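Local coordinates for Lin1840 protein (Listeria innocua serovar 6a, PDB 4ZO9) that probably hydrolyses terminal, non-reducing beta-D-glucosyl residues, releasing beta-D-glucose, as a family 3 glycoside hydrolase, at residues 185-190 and 230-235. The protein carries 2 engineered substitutions. Numbering follows the deposited sequence.
With BGC (beta-D-glucopyranose), chain C.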
ATOM      1  N   GLN A 185     -19.236 -35.295  -7.469  1.00 18.61           N
ATOM      2  CA  GLN A 185     -18.691 -33.952  -7.774  1.00 17.34           C
ATOM      3  C   GLN A 185     -19.685 -32.940  -7.273  1.00 16.48           C
ATOM      4  O   GLN A 185     -20.792 -33.297  -7.057  1.00 14.40           O
ATOM      5  CB  GLN A 185     -18.574 -33.734  -9.278  1.00 17.97           C
ATOM      6  CG  GLN A 185     -17.853 -34.825 -10.028  1.00 21.51           C
ATOM      7  CD  GLN A 185     -16.406 -34.953  -9.671  1.00 22.18           C
ATOM      8  OE1 GLN A 185     -15.829 -35.966  -9.942  1.00 24.10           O
ATOM      9  NE2 GLN A 185     -15.813 -33.930  -9.054  1.00 25.52           N
ATOM     10  N   MET A 186     -19.288 -31.670  -7.162  1.00 16.56           N
ATOM     11  CA  MET A 186     -20.149 -30.591  -6.648  1.00 14.99           C
ATOM     12  C   MET A 186     -19.862 -29.289  -7.355  1.00 12.86           C
ATOM     13  O   MET A 186     -18.867 -29.167  -8.037  1.00 12.30           O
ATOM     14  CB  MET A 186     -19.935 -30.398  -5.142  1.00 16.22           C
ATOM     15  CG  MET A 186     -18.591 -29.804  -4.752  1.00 16.00           C
ATOM     16  SD  MET A 186     -18.134 -30.098  -3.035  1.00 16.82           S
ATOM     17  CE  MET A 186     -19.547 -29.519  -2.122  1.00 14.75           C
ATOM     18  N   ALA A 187     -20.751 -28.317  -7.191  1.00 13.48           N
ATOM     19  CA  ALA A 187     -20.576 -27.005  -7.806  1.00 12.44           C
ATOM     20  C   ALA A 187     -19.520 -26.225  -7.023  1.00 12.27           C
ATOM     21  O   ALA A 187     -19.404 -26.316  -5.790  1.00 11.95           O
ATOM     22  CB  ALA A 187     -21.888 -26.225  -7.867  1.00 12.14           C
ATOM     23  N   ALA A 188     -18.721 -25.487  -7.767  1.00 11.87           N
ATOM     24  CA  ALA A 188     -17.710 -24.607  -7.222  1.00 12.49           C
ATOM     25  C   ALA A 188     -18.233 -23.205  -7.334  1.00 14.84           C
ATOM     26  O   ALA A 188     -19.007 -22.883  -8.269  1.00 13.41           O
ATOM     27  CB  ALA A 188     -16.390 -24.740  -7.984  1.00 12.39           C
ATOM     28  N   CYS A 189     -17.824 -22.396  -6.359  1.00 15.50           N
ATOM     29  CA  CYS A 189     -18.107 -20.991  -6.256  1.00 13.59           C
ATOM     30  C   CYS A 189     -16.807 -20.201  -6.124  1.00 13.17           C
ATOM     31  O   CYS A 189     -16.158 -20.199  -5.069  1.00 13.56           O
ATOM     32  CB  CYS A 189     -18.920 -20.699  -5.016  1.00 14.50           C
ATOM     33  SG  CYS A 189     -19.437 -18.981  -4.870  1.00 13.13           S
ATOM     34  N   VAL A 190     -16.449 -19.532  -7.198  1.00  9.91           N
ATOM     35  CA  VAL A 190     -15.297 -18.608  -7.206  1.00  9.51           C
ATOM     36  C   VAL A 190     -15.501 -17.471  -6.200  1.00  9.08           C
ATOM     37  O   VAL A 190     -16.611 -16.940  -6.090  1.00 10.82           O
ATOM     38  CB  VAL A 190     -15.111 -18.064  -8.666  1.00  9.90           C
ATOM     39  CG1 VAL A 190     -14.084 -16.942  -8.756  1.00 10.45           C
ATOM     40  CG2 VAL A 190     -14.654 -19.193  -9.576  1.00 10.52           C
ATOM     41  N   GLY A 230     -15.724 -23.118 -16.150  1.00 15.82           N
ATOM     42  CA  GLY A 230     -17.056 -23.622 -15.885  1.00 15.07           C
ATOM     43  C   GLY A 230     -17.536 -23.475 -14.462  1.00 14.50           C
ATOM     44  O   GLY A 230     -18.536 -24.071 -14.113  1.00 10.68           O
ATOM     45  N   ALA A 231     -16.841 -22.688 -13.640  1.00 14.03           N
ATOM     46  CA  ALA A 231     -17.262 -22.491 -12.253  1.00 13.78           C
ATOM     47  C   ALA A 231     -18.738 -22.082 -12.205  1.00 13.25           C
ATOM     48  O   ALA A 231     -19.150 -21.181 -12.899  1.00 13.07           O
ATOM     49  CB  ALA A 231     -16.382 -21.469 -11.549  1.00 13.79           C
ATOM     50  N   LYS A 232     -19.541 -22.769 -11.394  1.00 12.96           N
ATOM     51  CA  LYS A 232     -20.972 -22.563 -11.452  1.00 13.89           C
ATOM     52  C   LYS A 232     -21.449 -21.309 -10.780  1.00 14.69           C
ATOM     53  O   LYS A 232     -22.387 -20.686 -11.278  1.00 14.31           O
ATOM     54  CB  LYS A 232     -21.742 -23.761 -10.888  1.00 13.53           C
ATOM     55  CG  LYS A 232     -21.739 -24.911 -11.862  1.00 16.78           C
ATOM     56  CD  LYS A 232     -22.732 -24.616 -12.972  1.00 17.77           C
ATOM     57  CE  LYS A 232     -22.862 -25.802 -13.898  1.00 19.28           C
ATOM     58  NZ  LYS A 232     -23.734 -25.300 -14.973  1.00 22.80           N
ATOM     59  N   LEU A 233     -20.855 -20.973  -9.631  1.00 12.96           N
ATOM     60  CA  LEU A 233     -21.220 -19.730  -8.898  1.00 11.95           C
ATOM     61  C   LEU A 233     -20.023 -18.756  -8.743  1.00 10.83           C
ATOM     62  O   LEU A 233     -18.879 -19.148  -8.819  1.00 10.89           O
ATOM     63  CB  LEU A 233     -21.737 -20.054  -7.500  1.00 11.53           C
ATOM     64  CG  LEU A 233     -22.999 -20.916  -7.402  1.00 11.55           C
ATOM     65  CD1 LEU A 233     -22.683 -22.387  -7.667  1.00 11.16           C
ATOM     66  CD2 LEU A 233     -23.652 -20.715  -6.041  1.00 11.89           C
ATOM     67  N   VAL A 234     -20.333 -17.512  -8.444  1.00 10.02           N
ATOM     68  CA  VAL A 234     -19.368 -16.507  -8.017  1.00 10.87           C
ATOM     69  C   VAL A 234     -19.848 -15.840  -6.753  1.00  9.72           C
ATOM     70  O   VAL A 234     -21.029 -15.561  -6.625  1.00 12.21           O
ATOM     71  CB  VAL A 234     -19.152 -15.421  -9.115  1.00 12.20           C
ATOM     72  CG1 VAL A 234     -18.182 -14.327  -8.671  1.00 11.77           C
ATOM     73  CG2 VAL A 234     -18.635 -16.066 -10.392  1.00 14.03           C
ATOM     74  N   MET A 235     -18.946 -15.552  -5.833  1.00  9.13           N
ATOM     75  CA  MET A 235     -19.318 -14.817  -4.580  1.00  8.99           C
ATOM     76  C   MET A 235     -18.738 -13.374  -4.591  1.00  9.03           C
ATOM     77  O   MET A 235     -17.596 -13.171  -5.037  1.00  7.91           O
ATOM     78  CB  MET A 235     -18.884 -15.616  -3.321  1.00  8.65           C
ATOM     79  CG  MET A 235     -19.220 -14.930  -2.003  1.00  9.69           C
ATOM     80  SD  MET A 235     -18.411 -15.655  -0.565  1.00 12.61           S
ATOM     81  CE  MET A 235     -19.259 -17.264  -0.531  1.00 10.80           C
TER
HETATM   82  C2  BGC C   2     -16.352 -15.751   4.439  0.50  8.26           C
HETATM   83  C3  BGC C   2     -16.488 -16.327   3.028  0.50  8.19           C
HETATM   84  C4  BGC C   2     -17.344 -17.566   3.141  0.50  7.76           C
HETATM   85  C5  BGC C   2     -18.802 -17.114   3.332  0.50  8.44           C
HETATM   86  C6  BGC C   2     -19.670 -18.290   3.757  0.50  8.81           C
HETATM   87  C1  BGC C   2     -17.756 -15.572   5.089  0.50  8.52           C
HETATM   88  O2  BGC C   2     -15.644 -14.510   4.414  0.50  8.59           O
HETATM   89  O3  BGC C   2     -15.220 -16.669   2.477  0.50  7.55           O
HETATM   90  O4  BGC C   2     -17.203 -18.322   1.993  0.50  5.00           O
HETATM   91  O5  BGC C   2     -18.896 -15.937   4.256  0.50  9.01           O
HETATM   92  O6  BGC C   2     -19.263 -18.638   5.074  0.50 10.35           O
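With its SG turned anti to the backbone N (chi1 -175°), Cys189 reaches across to the neighbouring strand, where the sulfur lies 3.7 Å from Leu233 CB and equally close to Met235 CB. Val190 points the other way: CG2, anti to its carbonyl carbon, presses on Ala231 CB at 3.5 Å, a tight carbon contact, and helix 221-228 covers this face through Tyr223 and Ala226. The two side chains thus illustrate how adjacent parallel strands of a TIM-type barrel feed both its interior and its helical coat.

Between the faces runs the parallel hydrogen-bonding pattern. Leu233 N donates to Ala188 O at 3.0 Å, nearly straight and in the carbonyl plane. Val190 N then binds Leu233 O from a position tilted out of that carbonyl's plane, and Met235 N meets Val190 O at 2.7 Å, almost head-on to the carbonyl. A weak second bond from Lys232 N also falls on Ala188 O, while Gln173 accepts from Lys232 N and Ala188 N where the strands begin. Lys232 NZ forms a salt bridge with Asp338.

Toward the C-terminal ends of the two strands, Met235 bends at chi3 (-67°) and brings CE to 3.4 Å from O4 of the bound glucose, whose polar grip comes from residues including Asp91, Lys191 and His192. The backbone N-H and C=O groups named here are spent largely on joining the strands, leaving apolar groups to fill both faces, and the methionine adds a nonpolar surface to a sugar site otherwise rich in hydrogen bonds.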